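Local coordinates for protein lipolytic enzyme (Clostridium thermocellum, PDB 2VPT) that hydrolyses acetyl esters on xylan, as the catalytic domain of a cellulosomal family 3 carbohydrate esterase, at residues N120-V125 and I196-A201; V87-G92 and S108-Q113; L102-L107 and N139-G144; C15-G20 and Q48-S53. One frame throughout, in Å; residues are numbered along the deposited sequence. Where two conformers were deposited one is given.

Contact 1. Residues N120-V125 and I196-A201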
# COMPACT_ATOMS: atom_id res chain seq x y z
N ASN A 120 -26.10 -13.25 -4.59
CA ASN A 120 -26.16 -13.84 -3.25
C ASN A 120 -25.19 -13.22 -2.24
O ASN A 120 -25.11 -13.68 -1.09
CB ASN A 120 -25.94 -15.35 -3.34
CG ASN A 120 -27.08 -16.06 -4.04
OD1 ASN A 120 -28.23 -15.65 -3.94
ND2 ASN A 120 -26.76 -17.11 -4.77
N VAL A 121 -24.48 -12.18 -2.66
CA VAL A 121 -23.51 -11.54 -1.78
C VAL A 121 -24.21 -10.76 -0.67
O VAL A 121 -25.37 -10.35 -0.80
CB VAL A 121 -22.56 -10.63 -2.59
CG1 VAL A 121 -23.19 -9.26 -2.87
CG2 VAL A 121 -21.23 -10.46 -1.85
N THR A 122 -23.52 -10.60 0.45
CA THR A 122 -23.94 -9.70 1.51
C THR A 122 -23.04 -8.47 1.43
O THR A 122 -21.81 -8.59 1.37
CB THR A 122 -23.84 -10.38 2.87
OG1 THR A 122 -24.80 -11.45 2.91
CG2 THR A 122 -24.11 -9.41 4.02
N LEU A 123 -23.66 -7.30 1.44
CA LEU A 123 -22.95 -6.03 1.23
C LEU A 123 -23.12 -5.10 2.41
O LEU A 123 -24.23 -4.86 2.89
CB LEU A 123 -23.47 -5.35 -0.05
CG LEU A 123 -22.86 -4.00 -0.44
CD1 LEU A 123 -21.36 -4.08 -0.75
CD2 LEU A 123 -23.59 -3.39 -1.64
N PHE A 124 -22.01 -4.58 2.90
CA PHE A 124 -21.96 -3.53 3.90
C PHE A 124 -21.43 -2.27 3.25
O PHE A 124 -20.44 -2.32 2.52
CB PHE A 124 -21.07 -3.94 5.07
CG PHE A 124 -21.62 -5.06 5.88
CD1 PHE A 124 -22.50 -4.80 6.90
CD2 PHE A 124 -21.31 -6.38 5.60
CE1 PHE A 124 -23.04 -5.82 7.65
CE2 PHE A 124 -21.86 -7.41 6.36
CZ PHE A 124 -22.72 -7.12 7.38
N VAL A 125 -22.10 -1.15 3.52
CA VAL A 125 -21.74 0.15 2.97
C VAL A 125 -21.49 1.11 4.12
O VAL A 125 -22.38 1.32 4.95
CB VAL A 125 -22.84 0.70 2.05
CG1 VAL A 125 -22.45 2.09 1.53
CG2 VAL A 125 -23.09 -0.28 0.88
N ILE A 196 -20.97 -8.12 13.08
CA ILE A 196 -20.73 -9.41 13.76
C ILE A 196 -21.95 -10.35 13.74
O ILE A 196 -21.82 -11.53 13.45
CB ILE A 196 -20.18 -9.21 15.19
CG1 ILE A 196 -19.80 -10.56 15.81
CG2 ILE A 196 -21.18 -8.50 16.08
CD1 ILE A 196 -18.75 -11.36 15.03
N ASP A 197 -23.13 -9.82 13.99
CA ASP A 197 -24.31 -10.68 14.03
C ASP A 197 -24.61 -11.30 12.68
O ASP A 197 -24.92 -12.48 12.59
CB ASP A 197 -25.51 -9.91 14.59
CG ASP A 197 -25.30 -9.52 16.05
OD1 ASP A 197 -24.97 -10.41 16.85
OD2 ASP A 197 -25.43 -8.33 16.40
N ILE A 198 -24.50 -10.52 11.61
CA ILE A 198 -24.73 -11.05 10.29
C ILE A 198 -23.65 -12.07 9.90
O ILE A 198 -23.93 -13.10 9.30
CB ILE A 198 -24.82 -9.89 9.26
CG1 ILE A 198 -26.14 -9.12 9.49
CG2 ILE A 198 -24.71 -10.44 7.85
CD1 ILE A 198 -26.16 -7.66 9.02
N LEU A 199 -22.40 -11.77 10.25
CA LEU A 199 -21.30 -12.69 9.95
C LEU A 199 -21.45 -14.02 10.68
O LEU A 199 -21.24 -15.06 10.08
CB LEU A 199 -19.94 -12.05 10.26
CG LEU A 199 -19.55 -10.89 9.34
CD1 LEU A 199 -18.25 -10.25 9.82
CD2 LEU A 199 -19.46 -11.30 7.87
N ARG A 200 -21.80 -13.96 11.96
CA ARG A 200 -22.03 -15.19 12.72
C ARG A 200 -23.16 -16.02 12.10
O ARG A 200 -23.06 -17.24 12.02
CB ARG A 200 -22.30 -14.89 14.20
CG ARG A 200 -21.04 -14.52 14.97
CD ARG A 200 -21.24 -14.53 16.48
NE ARG A 200 -22.01 -13.38 16.95
CZ ARG A 200 -21.65 -12.56 17.94
NH1 ARG A 200 -20.51 -12.73 18.60
NH2 ARG A 200 -22.44 -11.56 18.28
N ALA A 201 -24.21 -15.36 11.62
CA ALA A 201 -25.31 -16.06 10.95
C ALA A 201 -24.85 -16.73 9.65
O ALA A 201 -25.19 -17.88 9.38
CB ALA A 201 -26.48 -15.13 10.68

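Contact 2. Residues V87-G92 and S108-Q113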
# COMPACT_ATOMS: atom_id res chain seq x y z
N VAL A 87 -18.93 -8.24 0.99
CA VAL A 87 -18.17 -7.08 0.55
C VAL A 87 -18.32 -5.98 1.59
O VAL A 87 -19.43 -5.69 2.02
CB VAL A 87 -18.65 -6.58 -0.84
CG1 VAL A 87 -18.00 -5.25 -1.21
CG2 VAL A 87 -18.37 -7.64 -1.88
N PHE A 88 -17.20 -5.39 1.98
CA PHE A 88 -17.16 -4.22 2.84
C PHE A 88 -16.83 -3.04 1.94
O PHE A 88 -15.66 -2.86 1.56
CB PHE A 88 -16.06 -4.33 3.91
CG PHE A 88 -16.32 -5.32 5.03
CD1 PHE A 88 -17.55 -5.88 5.28
CD2 PHE A 88 -15.26 -5.64 5.87
CE1 PHE A 88 -17.72 -6.75 6.37
CE2 PHE A 88 -15.43 -6.51 6.94
CZ PHE A 88 -16.66 -7.05 7.18
N LEU A 89 -17.83 -2.24 1.59
CA LEU A 89 -17.64 -1.14 0.64
C LEU A 89 -17.54 0.19 1.38
O LEU A 89 -18.41 0.55 2.17
CB LEU A 89 -18.81 -1.13 -0.36
CG LEU A 89 -18.75 -0.05 -1.44
CD1 LEU A 89 -17.56 -0.27 -2.36
CD2 LEU A 89 -20.03 -0.01 -2.24
N TRP A 90 -16.49 0.94 1.11
CA TRP A 90 -16.25 2.22 1.76
C TRP A 90 -15.67 3.14 0.70
O TRP A 90 -14.46 3.10 0.42
CB TRP A 90 -15.32 2.04 2.97
CG TRP A 90 -15.13 3.27 3.79
CD1 TRP A 90 -15.82 4.44 3.70
CD2 TRP A 90 -14.18 3.45 4.85
NE1 TRP A 90 -15.35 5.34 4.60
CE2 TRP A 90 -14.35 4.76 5.34
CE3 TRP A 90 -13.21 2.64 5.43
CZ2 TRP A 90 -13.58 5.26 6.38
CZ3 TRP A 90 -12.45 3.15 6.46
CH2 TRP A 90 -12.65 4.44 6.93
N ILE A 91 -16.53 3.96 0.10
CA ILE A 91 -16.14 4.68 -1.11
C ILE A 91 -16.95 5.95 -1.30
O ILE A 91 -18.07 6.08 -0.78
CB ILE A 91 -16.30 3.73 -2.32
CG1 ILE A 91 -15.48 4.16 -3.54
CG2 ILE A 91 -17.76 3.53 -2.67
CD1 ILE A 91 -13.97 4.06 -3.36
N GLY A 92 -16.37 6.91 -2.02
CA GLY A 92 -17.06 8.13 -2.46
C GLY A 92 -16.49 9.41 -1.93
O GLY A 92 -16.83 10.49 -2.41
N SER A 108 -25.42 4.55 -5.46
CA SER A 108 -26.63 3.76 -5.64
C SER A 108 -26.45 2.77 -6.78
O SER A 108 -26.78 1.59 -6.66
CB SER A 108 -27.82 4.68 -5.95
OG SER A 108 -29.03 3.94 -6.05
N ASN A 109 -25.92 3.25 -7.90
CA ASN A 109 -25.69 2.41 -9.06
C ASN A 109 -24.64 1.33 -8.81
O ASN A 109 -24.75 0.22 -9.31
CB ASN A 109 -25.31 3.25 -10.29
CG ASN A 109 -26.45 4.10 -10.79
OD1 ASN A 109 -27.62 3.87 -10.44
ND2 ASN A 109 -26.12 5.11 -11.58
N LEU A 110 -23.59 1.68 -8.06
CA LEU A 110 -22.56 0.71 -7.72
C LEU A 110 -23.11 -0.42 -6.84
O LEU A 110 -22.77 -1.57 -7.06
CB LEU A 110 -21.38 1.42 -7.04
CG LEU A 110 -20.26 0.51 -6.51
CD1 LEU A 110 -19.69 -0.37 -7.62
CD2 LEU A 110 -19.17 1.38 -5.91
N ILE A 111 -23.96 -0.10 -5.88
CA ILE A 111 -24.62 -1.12 -5.06
C ILE A 111 -25.42 -2.06 -5.95
O ILE A 111 -25.31 -3.27 -5.86
CB ILE A 111 -25.52 -0.48 -3.97
CG1 ILE A 111 -24.65 0.25 -2.92
CG2 ILE A 111 -26.43 -1.53 -3.31
CD1 ILE A 111 -25.43 1.23 -2.07
N ASP A 112 -26.22 -1.49 -6.85
CA ASP A 112 -27.01 -2.30 -7.78
C ASP A 112 -26.13 -3.20 -8.63
O ASP A 112 -26.43 -4.37 -8.84
CB ASP A 112 -27.86 -1.43 -8.71
CG ASP A 112 -28.98 -0.68 -8.00
OD1 ASP A 112 -29.23 -0.94 -6.80
OD2 ASP A 112 -29.60 0.19 -8.65
N GLN A 113 -25.02 -2.64 -9.11
CA GLN A 113 -24.08 -3.37 -9.94
C GLN A 113 -23.49 -4.59 -9.23
O GLN A 113 -23.38 -5.66 -9.80
CB GLN A 113 -22.96 -2.44 -10.39
CG GLN A 113 -21.92 -3.10 -11.28
CD GLN A 113 -20.78 -2.15 -11.64
OE1 GLN A 113 -20.90 -0.95 -11.50
NE2 GLN A 113 -19.67 -2.70 -12.10

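Contact 3. Residues L102-L107 and N139-G144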
# COMPACT_ATOMS: atom_id res chain seq x y z
N LEU A 102 -20.53 15.26 -4.85
CA LEU A 102 -21.57 14.38 -4.23
C LEU A 102 -22.24 13.23 -4.97
O LEU A 102 -23.36 13.35 -5.41
CB LEU A 102 -22.60 15.27 -3.49
CG LEU A 102 -23.04 14.85 -2.08
CD1 LEU A 102 -23.59 13.45 -2.05
CD2 LEU A 102 -21.89 15.03 -1.10
N ASN A 103 -21.58 12.06 -5.01
CA ASN A 103 -21.98 11.03 -5.93
C ASN A 103 -22.96 10.02 -5.36
O ASN A 103 -22.71 8.81 -5.35
CB ASN A 103 -20.75 10.35 -6.53
CG ASN A 103 -21.03 9.69 -7.86
OD1 ASN A 103 -22.16 9.73 -8.38
ND2 ASN A 103 -20.00 9.08 -8.46
N ALA A 104 -24.10 10.53 -4.93
CA ALA A 104 -25.19 9.71 -4.47
C ALA A 104 -25.65 8.74 -5.55
O ALA A 104 -25.82 7.55 -5.29
CB ALA A 104 -26.34 10.60 -4.02
N THR A 105 -25.84 9.22 -6.77
CA THR A 105 -26.28 8.35 -7.84
C THR A 105 -25.26 7.26 -8.18
O THR A 105 -25.62 6.10 -8.42
CB THR A 105 -26.65 9.16 -9.12
OG1 THR A 105 -27.77 10.00 -8.84
CG2 THR A 105 -27.00 8.22 -10.25
N GLY A 106 -23.98 7.63 -8.18
CA GLY A 106 -22.92 6.67 -8.43
C GLY A 106 -22.88 5.57 -7.39
O GLY A 106 -22.74 4.40 -7.74
N LEU A 107 -23.04 5.93 -6.12
CA LEU A 107 -23.06 4.93 -5.04
C LEU A 107 -24.25 3.98 -5.20
O LEU A 107 -24.10 2.77 -5.11
CB LEU A 107 -23.08 5.61 -3.68
CG LEU A 107 -23.05 4.65 -2.49
CD1 LEU A 107 -21.74 3.83 -2.48
CD2 LEU A 107 -23.25 5.42 -1.19
N ASN A 139 -21.63 12.00 3.82
CA ASN A 139 -22.14 11.07 4.83
C ASN A 139 -23.66 11.15 4.92
O ASN A 139 -24.35 10.13 5.02
CB ASN A 139 -21.57 11.39 6.21
CG ASN A 139 -20.13 10.97 6.39
OD1 ASN A 139 -19.55 10.27 5.55
ND2 ASN A 139 -19.54 11.40 7.49
N ALA A 140 -24.20 12.37 4.86
CA ALA A 140 -25.64 12.58 5.01
C ALA A 140 -26.47 11.76 4.05
O ALA A 140 -27.57 11.34 4.40
CB ALA A 140 -25.98 14.06 4.86
N VAL A 141 -26.00 11.56 2.82
CA VAL A 141 -26.82 10.88 1.81
C VAL A 141 -26.81 9.36 1.88
O VAL A 141 -27.69 8.70 1.33
CB VAL A 141 -26.46 11.32 0.36
CG1 VAL A 141 -26.47 12.86 0.25
CG2 VAL A 141 -25.14 10.74 -0.11
N ILE A 142 -25.83 8.78 2.57
CA ILE A 142 -25.62 7.34 2.48
C ILE A 142 -26.70 6.49 3.17
O ILE A 142 -27.17 5.53 2.58
CB ILE A 142 -24.20 6.98 2.98
CG1 ILE A 142 -23.16 7.62 2.05
CG2 ILE A 142 -24.01 5.46 3.00
CD1 ILE A 142 -21.73 7.48 2.53
N PRO A 143 -27.11 6.84 4.41
CA PRO A 143 -28.12 5.98 5.05
C PRO A 143 -29.42 5.80 4.26
O PRO A 143 -29.99 4.72 4.23
CB PRO A 143 -28.40 6.68 6.38
CG PRO A 143 -27.35 7.67 6.57
CD PRO A 143 -26.65 7.92 5.29
N GLY A 144 -29.89 6.87 3.61
CA GLY A 144 -31.11 6.78 2.83
C GLY A 144 -30.99 5.91 1.60
O GLY A 144 -31.90 5.19 1.24

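Contact 4. Residues C15-G20 and Q48-S53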
# COMPACT_ATOMS: atom_id res chain seq x y z
N CYS A 15 -8.67 4.88 2.56
CA CYS A 15 -9.08 4.50 3.90
C CYS A 15 -9.16 3.00 4.08
O CYS A 15 -9.12 2.52 5.21
CB CYS A 15 -10.42 5.13 4.27
SG CYS A 15 -10.46 6.93 4.24
N THR A 16 -9.28 2.26 2.98
CA THR A 16 -9.24 0.79 2.99
C THR A 16 -7.84 0.26 2.69
O THR A 16 -7.41 -0.73 3.30
CB THR A 16 -10.30 0.23 2.01
OG1 THR A 16 -11.60 0.62 2.47
CG2 THR A 16 -10.23 -1.30 1.93
N GLU A 17 -7.12 0.91 1.78
CA GLU A 17 -5.73 0.54 1.55
C GLU A 17 -4.89 0.82 2.78
O GLU A 17 -3.98 0.04 3.11
CB GLU A 17 -5.17 1.22 0.30
CG GLU A 17 -3.78 0.70 -0.10
CD GLU A 17 -3.40 1.02 -1.54
OE1 GLU A 17 -3.86 2.05 -2.08
OE2 GLU A 17 -2.64 0.22 -2.10
N GLY A 18 -5.21 1.91 3.48
CA GLY A 18 -4.62 2.20 4.78
C GLY A 18 -3.56 3.28 4.85
O GLY A 18 -2.61 3.19 5.63
N MSE A 19 -3.71 4.34 4.06
CA MSE A 19 -2.82 5.47 4.22
C MSE A 19 -3.00 6.04 5.63
O MSE A 19 -4.02 5.83 6.29
CB MSE A 19 -3.09 6.54 3.16
CG MSE A 19 -2.69 6.12 1.79
SE MSE A 19 -2.71 7.58 0.51
CE MSE A 19 -1.56 6.86 -0.83
N GLY A 20 -1.99 6.76 6.10
CA GLY A 20 -1.96 7.25 7.47
C GLY A 20 -1.12 6.34 8.33
O GLY A 20 -0.06 5.87 7.91
N GLN A 48 -4.91 -6.72 -4.02
CA GLN A 48 -3.93 -5.87 -3.32
C GLN A 48 -3.41 -6.64 -2.12
O GLN A 48 -4.08 -7.54 -1.63
CB GLN A 48 -4.57 -4.59 -2.80
CG GLN A 48 -5.26 -3.72 -3.86
CD GLN A 48 -4.30 -2.86 -4.60
OE1 GLN A 48 -3.52 -3.34 -5.43
NE2 GLN A 48 -4.33 -1.57 -4.30
N ARG A 49 -2.21 -6.31 -1.65
CA ARG A 49 -1.71 -6.92 -0.42
C ARG A 49 -0.83 -5.92 0.31
O ARG A 49 0.19 -5.46 -0.21
CB ARG A 49 -1.00 -8.26 -0.70
CG ARG A 49 -0.52 -9.02 0.55
CD ARG A 49 -0.70 -10.58 0.53
NE ARG A 49 -0.66 -11.22 -0.78
CZ ARG A 49 -1.18 -12.42 -1.08
NH1 ARG A 49 -1.83 -13.16 -0.18
NH2 ARG A 49 -1.07 -12.89 -2.32
N SER A 50 -1.26 -5.57 1.52
CA SER A 50 -0.53 -4.63 2.34
C SER A 50 -0.95 -4.75 3.79
O SER A 50 -2.08 -5.14 4.08
CB SER A 50 -0.74 -3.19 1.88
OG SER A 50 -2.07 -2.73 2.07
N GLY A 51 -0.05 -4.38 4.69
CA GLY A 51 -0.35 -4.41 6.09
C GLY A 51 0.89 -4.59 6.92
O GLY A 51 1.95 -4.92 6.40
N PRO A 52 0.76 -4.44 8.24
CA PRO A 52 1.87 -4.71 9.14
C PRO A 52 2.12 -6.21 9.23
O PRO A 52 1.26 -7.00 8.88
CB PRO A 52 1.35 -4.20 10.48
CG PRO A 52 -0.12 -4.37 10.41
CD PRO A 52 -0.48 -4.07 8.97
N SER A 53 3.29 -6.57 9.73
CA SER A 53 3.64 -7.98 9.92
C SER A 53 2.61 -8.74 10.77
O SER A 53 2.39 -9.93 10.57
CB SER A 53 5.04 -8.11 10.53
OG SER A 53 6.01 -8.05 9.50
O HOH W 1 -2.35 0.51 -4.75

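Contact 1. Residues N120-V125 and I196-A201
Phe124 and Ile198 carry the join between strand 122-126 and the long C-terminal helix 181-203, one of the helices that flank the central sheet in the three-layer alpha/beta/alpha fold of SGNH hydrolases. The two side chains approach from opposite directions, and it is the far end of the phenyl ring that does the touching. Phe124 CZ lies 3.8 Å from Ile198 CD1, which comes at the ring obliquely, while Ile198 CB sits in the ring plane just beyond the edge. The branching of the isoleucine brings further atoms to the same place: with CG1 anti to the carbonyl carbon (chi1 -71°), both CD1 and CG2 meet the CZ end, and Ile198 CG2 stands 3.9 Å from Phe124 CZ.

Residues alternate along the strand. Thr122 and Phe124 face this helix, whereas Leu123 between them turns to the other side of the sheet and packs on Ile111 and Phe115 of helix 104-117. Phe124 also touches Trp191 and Thr195 of the same C-terminal helix and Val86 and Val159 of the neighbouring strands, and Ile198 also rests on Tyr157. Thr122 meets the helix with its methyl, not its hydroxyl: CG2, anti to the backbone N, ends 4.0 Å from Ile198 CG2.

Contact 2. Residues V87-G92 and S108-Q113
Leu89 and Leu110 point straight at one another and meet tip to tip, Leu89 CD2 standing 4.0 Å from Leu110 CD2. The two leucines have nearly the same shape, each with CG anti to its own backbone N (chi1 -179° in Leu89 and 175° in Leu110). In that extended form each throws its methyls far from its backbone, and the pair spans the 9.9 Å from Leu89 CA to Leu110 CA. Ile91 comes in differently. Its side chain runs at about a right angle to Leu110 and offers the branch methyl, Ile91 CG2 lying 4.1 Å from Leu110 CD2. One methyl of the helix thus rests against two residues that project from the same face of the chain, two positions apart.

Strand 86-90 and the parallel strand 122-126 beside it are joined through helices 93-99 and 104-117, so this packing belongs to a beta-alpha-beta crossover of the SGNH-hydrolase fold. Gly92, just past the contact, is the N-cap of helix 93-99 and opens the Gly-Gly-Asn-Asp run that matches block III of the family, whose asparagine in relatives helps form the oxyanion hole. Helix 68-82 adds Ile68 and Ile71 around Ile91, and Leu123 and Val11 of the adjacent strands flank Leu89. On the outward side of helix 104-117, Asp112 OD1 makes a salt bridge with Lys149 NZ.

Contact 3. Residues L102-L107 and N139-G144
Ala104 and Val141 bring the beginnings of two helices unusually close, with Ala104 CA only 6.6 Å from Val141 CA. Helices 104-117 and 142-151 pack on the same face of the SGNH-hydrolase sheet, and here they touch at the ends where they set out. The small alanine permits the approach: its methyl, Ala104 CB, rests 4.1 Å from Val141 CG2. Val141 belongs to a type I beta turn running from Asn139 to Ile142, and it turns its branched end to the other segment. Leu102 slides past it in the reverse direction, its CD1 lying 3.7 Å from both Val141 CG1 and Val141 CG2, although Leu102 was modelled in two conformers and this detail holds for one of them.

Between Leu102 and Ala104 the chain turns sharply. Asn103, at the centre of an inverse gamma turn, is also the N-cap of helix 104-117. Its OD1 accepts the backbone N-H of Gly106 at 2.8 Å, a bent bond (134° at the hydrogen) whose donor stands well above the amide plane. The other end of that amide is held as well, since Asn103 ND2 bonds to Asp95 OD1.

One turn into the helix the contact passes from the partly exposed edge to the interior, where Tyr138 and Ile68 also cover Leu107. There Leu107 and Ile142 cross at about a right angle, and Leu107 CD2 ends 3.9 Å from Ile142 CG1.

Contact 4. Residues C15-G20 and Q48-S53
Glu17 reaches across in an extended chain, CG anti to the backbone N (chi1 -171°), whereas Gln48 folds over at chi2 (-82°), and the two side chains cross at about a right angle. Their polar ends come close without bonding directly: Glu17 OE2 is 3.3 Å from Gln48 NE2, but the angle is too poor for a hydrogen bond. The carboxylate and amide planes stand 46° apart. A water does the joining. It lies 2.7 Å from Glu17 OE2 and accepts from Gln48 NE2 at 2.9 Å. Both groups have further anchors, Ser64 OG on Glu17 OE1 and the backbone carbonyl of Gly62 on Gln48 NE2, which fix how each can turn.

Ser50 approaches the backbone of the same glutamate. Its hydroxyl is set between its own backbone N and carbonyl carbon, and Ser50 OG stops 3.5 Å from Glu17 O, too far to count as a bond. It is hydrogen-bonded instead to Met24 O and His60 NE2 of its own chain. The Met24 of the second subunit packs on Glu17, so the dimer interface lies alongside.

Just after Glu17, Gly18 leaves the helix with positive phi. Short helix 14-17 begins at the serine of the Gly-Asp-Ser motif, the first conserved block of SGNH hydrolases, and this Ser14 lies, with His178 and Asp175, in an arrangement consistent with the catalytic triad of that family.

How the contacts relate
Along the chain contact 4 comes first and closes before the others open; contacts 2 and 3 interleave, as do contacts 3 and 1. Contacts 2 and 3 share helix 104-117, their centres 10 Å apart, and Leu107 CD1 packs on Ile91 CG2. Contacts 1 and 2 sit on neighbouring parallel strands, centres 14 Å apart, and touch through their backbones and through Phe124 and Phe88. Contact 1 uses one face of the sheet, and contacts 2 and 3 the other, so they sample both helical layers. Contact 4 lies across the chain's centre from them, its centre about 20 Å from that of contact 2, yet the two touch: Trp90 packs on Cys15 and Thr16, beside the probable active-site serine.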